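Local coordinates for protein malate dehydrogenase (PDB 3I0P) that probably catalyses the NAD-dependent interconversion of malate and oxaloacetate, at residues I186-F192 / K204-S208. Numbering follows the deposited sequence.
Sequences ISPTGRF and KSWAS. With NAD (nicotinamide-adenine-dinucleotide), chain B.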
ATOM      1  N   ILE A 186       3.671  10.281   7.170  1.00 24.39           N
ATOM      2  CA  ILE A 186       4.167  11.305   6.245  1.00 25.26           C
ATOM      3  C   ILE A 186       5.696  11.410   6.340  1.00 25.94           C
ATOM      4  O   ILE A 186       6.392  11.372   5.327  1.00 26.11           O
ATOM      5  CB  ILE A 186       3.504  12.703   6.469  1.00 25.20           C
ATOM      6  CG1 ILE A 186       1.976  12.607   6.318  1.00 25.13           C
ATOM      7  CG2 ILE A 186       4.101  13.740   5.502  1.00 24.87           C
ATOM      8  CD1 ILE A 186       1.211  13.906   6.560  1.00 24.11           C
ATOM      9  N   SER A 187       6.197  11.522   7.570  1.00 26.76           N
ATOM     10  CA  SER A 187       7.626  11.595   7.842  1.00 27.58           C
ATOM     11  C   SER A 187       8.090  10.459   8.759  1.00 28.23           C
ATOM     12  O   SER A 187       7.325   9.997   9.615  1.00 27.97           O
ATOM     13  CB  SER A 187       7.972  12.951   8.469  1.00 27.73           C
ATOM     14  OG  SER A 187       9.300  12.981   8.965  1.00 27.21           O
ATOM     15  N   PRO A 188       9.336   9.981   8.552  1.00 29.17           N
ATOM     16  CA  PRO A 188      10.038   9.142   9.536  1.00 29.98           C
ATOM     17  C   PRO A 188      10.724   9.982  10.631  1.00 30.71           C
ATOM     18  O   PRO A 188      10.855  11.200  10.488  1.00 30.48           O
ATOM     19  CB  PRO A 188      11.075   8.399   8.684  1.00 29.91           C
ATOM     20  CG  PRO A 188      11.320   9.295   7.528  1.00 29.51           C
ATOM     21  CD  PRO A 188      10.026   9.984   7.246  1.00 29.04           C
ATOM     22  N   THR A 189      11.138   9.336  11.720  1.00 31.78           N
ATOM     23  CA  THR A 189      11.808  10.042  12.820  1.00 32.77           C
ATOM     24  C   THR A 189      13.177  10.582  12.381  1.00 33.58           C
ATOM     25  O   THR A 189      13.591  11.658  12.810  1.00 33.93           O
ATOM     26  CB  THR A 189      12.017   9.137  14.045  1.00 32.61           C
ATOM     27  OG1 THR A 189      12.905   8.071  13.693  1.00 33.33           O
ATOM     28  CG2 THR A 189      10.706   8.558  14.531  1.00 31.97           C
ATOM     29  N   GLY A 190      13.866   9.832  11.520  1.00 34.32           N
ATOM     30  CA  GLY A 190      15.181  10.210  11.009  1.00 35.08           C
ATOM     31  C   GLY A 190      15.242  11.548  10.297  1.00 35.86           C
ATOM     32  O   GLY A 190      16.264  12.234  10.346  1.00 35.80           O
ATOM     33  N   ARG A 191      14.149  11.922   9.634  1.00 36.74           N
ATOM     34  CA  ARG A 191      14.048  13.235   8.996  1.00 37.69           C
ATOM     35  C   ARG A 191      14.058  14.345  10.059  1.00 38.64           C
ATOM     36  O   ARG A 191      14.564  15.445   9.823  1.00 38.74           O
ATOM     37  CB  ARG A 191      12.791  13.320   8.126  1.00 37.35           C
ATOM     38  CG  ARG A 191      12.844  14.383   7.040  1.00 37.17           C
ATOM     39  CD  ARG A 191      11.503  14.546   6.344  1.00 37.68           C
ATOM     40  NE  ARG A 191      11.047  13.313   5.702  1.00 38.74           N
ATOM     41  CZ  ARG A 191       9.900  13.181   5.034  1.00 39.27           C
ATOM     42  NH1 ARG A 191       9.063  14.209   4.908  1.00 39.77           N
ATOM     43  NH2 ARG A 191       9.587  12.012   4.485  1.00 38.37           N
ATOM     44  N   PHE A 192      13.506  14.039  11.232  1.00 39.82           N
ATOM     45  CA  PHE A 192      13.526  14.957  12.366  1.00 41.01           C
ATOM     46  C   PHE A 192      14.946  15.138  12.940  1.00 42.06           C
ATOM     47  O   PHE A 192      15.371  16.266  13.185  1.00 42.10           O
ATOM     48  CB  PHE A 192      12.513  14.522  13.438  1.00 40.81           C
ATOM     49  CG  PHE A 192      11.102  15.000  13.176  1.00 40.08           C
ATOM     50  CD1 PHE A 192      10.343  14.458  12.146  1.00 39.79           C
ATOM     51  CD2 PHE A 192      10.536  15.992  13.965  1.00 39.41           C
ATOM     52  CE1 PHE A 192       9.045  14.910  11.901  1.00 39.53           C
ATOM     53  CE2 PHE A 192       9.241  16.447  13.731  1.00 38.98           C
ATOM     54  CZ  PHE A 192       8.495  15.904  12.697  1.00 38.92           C
ATOM     55  N   LYS A 204       4.204  21.442   9.286  1.00 47.37           N
ATOM     56  CA  LYS A 204       3.183  21.413  10.306  1.00 46.55           C
ATOM     57  C   LYS A 204       2.375  20.155  10.323  1.00 45.95           C
ATOM     58  O   LYS A 204       1.782  19.828  11.317  1.00 45.80           O
ATOM     59  CB  LYS A 204       2.229  22.558  10.073  1.00 20.00           C
ATOM     60  N   SER A 205       2.349  19.458   9.199  1.00 45.18           N
ATOM     61  CA  SER A 205       1.572  18.252   9.055  1.00 44.20           C
ATOM     62  C   SER A 205       2.255  17.017   9.600  1.00 43.41           C
ATOM     63  O   SER A 205       1.602  16.061   9.878  1.00 43.24           O
ATOM     64  CB  SER A 205       1.170  18.022   7.597  1.00 44.34           C
ATOM     65  OG  SER A 205       2.279  18.038   6.742  1.00 44.04           O
ATOM     66  N   TRP A 206       3.561  17.047   9.761  1.00 42.18           N
ATOM     67  CA  TRP A 206       4.285  15.861  10.154  1.00 41.35           C
ATOM     68  C   TRP A 206       4.017  15.337  11.558  1.00 41.31           C
ATOM     69  O   TRP A 206       3.918  14.165  11.781  1.00 41.26           O
ATOM     70  CB  TRP A 206       5.769  16.059   9.941  1.00 40.88           C
ATOM     71  CG  TRP A 206       6.104  16.413   8.581  1.00 39.66           C
ATOM     72  CD1 TRP A 206       5.284  16.439   7.545  1.00 38.59           C
ATOM     73  CD2 TRP A 206       7.367  16.797   8.096  1.00 38.76           C
ATOM     74  NE1 TRP A 206       5.933  16.818   6.432  1.00 37.91           N
ATOM     75  CE2 TRP A 206       7.231  17.041   6.748  1.00 37.90           C
ATOM     76  CE3 TRP A 206       8.614  16.954   8.677  1.00 38.42           C
ATOM     77  CZ2 TRP A 206       8.272  17.437   5.978  1.00 37.90           C
ATOM     78  CZ3 TRP A 206       9.634  17.322   7.908  1.00 37.39           C
ATOM     79  CH2 TRP A 206       9.467  17.572   6.585  1.00 37.98           C
ATOM     80  N   ALA A 207       3.901  16.217  12.516  1.00 41.24           N
ATOM     81  CA  ALA A 207       3.820  15.795  13.913  1.00 41.01           C
ATOM     82  C   ALA A 207       3.012  16.754  14.785  1.00 40.97           C
ATOM     83  O   ALA A 207       2.674  17.862  14.370  1.00 40.85           O
ATOM     84  CB  ALA A 207       5.213  15.605  14.480  1.00 41.03           C
ATOM     85  N   SER A 208       2.700  16.304  15.997  1.00 41.01           N
ATOM     86  CA  SER A 208       1.923  17.084  16.947  1.00 40.93           C
ATOM     87  C   SER A 208       2.329  16.764  18.381  1.00 41.43           C
ATOM     88  O   SER A 208       2.781  15.651  18.676  1.00 41.41           O
ATOM     89  CB  SER A 208       0.424  16.837  16.754  1.00 40.67           C
ATOM     90  OG  SER A 208      -0.051  17.469  15.577  1.00 39.65           O
TER
HETATM   91  PA  NAD B 401      10.238   9.855   1.191  1.00 21.42           P
HETATM   92  O1A NAD B 401      11.645  10.377   1.032  1.00 22.92           O
HETATM   93  O2A NAD B 401       9.171  10.803   1.636  1.00 22.83           O
HETATM   94  O5B NAD B 401       9.833   9.218  -0.229  1.00 23.53           O
HETATM   95  C5B NAD B 401      10.719   8.287  -0.878  1.00 23.70           C
HETATM   96  C4B NAD B 401      10.035   7.527  -2.022  1.00 24.76           C
HETATM   97  O4B NAD B 401       9.146   8.368  -2.769  1.00 26.17           O
HETATM   98  C3B NAD B 401      11.025   7.000  -3.040  1.00 24.91           C
HETATM   99  O3B NAD B 401      10.493   5.791  -3.606  1.00 24.87           O
HETATM  100  C2B NAD B 401      11.078   8.089  -4.089  1.00 25.60           C
HETATM  101  O2B NAD B 401      11.463   7.574  -5.364  1.00 26.47           O
HETATM  102  C1B NAD B 401       9.638   8.561  -4.104  1.00 26.99           C
HETATM  103  N9A NAD B 401       9.447   9.983  -4.515  1.00 28.08           N
HETATM  104  C8A NAD B 401       9.906  11.077  -3.889  1.00 27.82           C
HETATM  105  N7A NAD B 401       9.483  12.165  -4.568  1.00 28.28           N
HETATM  106  C5A NAD B 401       8.745  11.744  -5.621  1.00 28.79           C
HETATM  107  C6A NAD B 401       8.057  12.384  -6.658  1.00 29.03           C
HETATM  108  N6A NAD B 401       8.044  13.734  -6.762  1.00 29.09           N
HETATM  109  N1A NAD B 401       7.401  11.644  -7.584  1.00 28.84           N
HETATM  110  C2A NAD B 401       7.399  10.306  -7.516  1.00 28.63           C
HETATM  111  N3A NAD B 401       8.044   9.669  -6.530  1.00 29.25           N
HETATM  112  C4A NAD B 401       8.725  10.364  -5.575  1.00 28.66           C
HETATM  113  O3  NAD B 401      10.214   8.527   2.130  1.00 23.10           O
HETATM  114  PN  NAD B 401      10.484   8.408   3.732  1.00 21.48           P
HETATM  115  O1N NAD B 401       9.189   7.965   4.369  1.00 22.40           O
HETATM  116  O2N NAD B 401      11.207   9.632   4.238  1.00 22.63           O
HETATM  117  O5D NAD B 401      11.515   7.188   3.846  1.00 21.69           O
HETATM  118  C5D NAD B 401      12.913   7.378   3.605  1.00 21.66           C
HETATM  119  C4D NAD B 401      13.687   6.104   3.935  1.00 20.44           C
HETATM  120  O4D NAD B 401      13.573   5.794   5.327  1.00 21.02           O
HETATM  121  C3D NAD B 401      13.154   4.892   3.181  1.00 19.71           C
HETATM  122  O3D NAD B 401      14.248   4.303   2.464  1.00 18.42           O
HETATM  123  C2D NAD B 401      12.575   3.968   4.252  1.00 18.98           C
HETATM  124  O2D NAD B 401      12.754   2.558   4.022  1.00 18.97           O
HETATM  125  C1D NAD B 401      13.361   4.386   5.474  1.00 19.70           C
HETATM  126  N1N NAD B 401      12.670   4.043   6.715  1.00 20.08           N
HETATM  127  C2N NAD B 401      13.094   2.960   7.403  1.00 19.86           C
HETATM  128  C3N NAD B 401      12.465   2.594   8.596  1.00 20.20           C
HETATM  129  C7N NAD B 401      12.920   1.391   9.375  1.00 20.23           C
HETATM  130  O7N NAD B 401      12.344   1.108  10.417  1.00 20.91           O
HETATM  131  N7N NAD B 401      13.937   0.664   8.917  1.00 18.39           N
HETATM  132  C4N NAD B 401      11.395   3.362   9.065  1.00 20.56           C
HETATM  133  C5N NAD B 401      10.971   4.472   8.327  1.00 20.81           C
HETATM  134  C6N NAD B 401      11.635   4.795   7.145  1.00 19.98           C
HETATM  135  O   HOH W   1       4.559  11.998   9.703  1.00 26.41           O
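Trp206 lays one indole face against Arg191 and Ser187, an instructive case of an aromatic face packed against a cofactor-binding cation. The guanidinium stands at 90° to the indole plane and meets it by its edge: NH1 of Arg191 comes to 3.5 Å from CZ2 of Trp206. Arg191 CZ lies 4.8 Å from the centroid of the six-membered ring of Trp206, over its face: a cation-pi contact. With CG anti to the backbone N (chi1 -158°), the arginine chain crosses the indole at about a right angle, CD above its outer rim, before bending at chi3. Arg191 NH2 then donates a nearly straight bond (163°) to NAD O2N, 2.9 Å away, while Ser187 CA lies against one guanidinium face. Over the five-membered ring of the same indole sits Ser187 CB, a CH-pi contact. At the indole's edge Phe192 CE1 touches Trp206 CE3 at 3.8 Å, and Phe192 CZ reaches Ala207 CB; Ile186 CG2 packs on Trp206 CD1 at 3.6 Å. One water accepts from Ser187 N and also lies within bonding distance of Trp206 O, linking the two backbones. Trp206 NE1 is bonded to Val241 O of the second subunit, whose His245 and Lys246 also bind this NAD. The arrangement thus belongs to a dinucleotide pyrophosphate site built at a subunit interface.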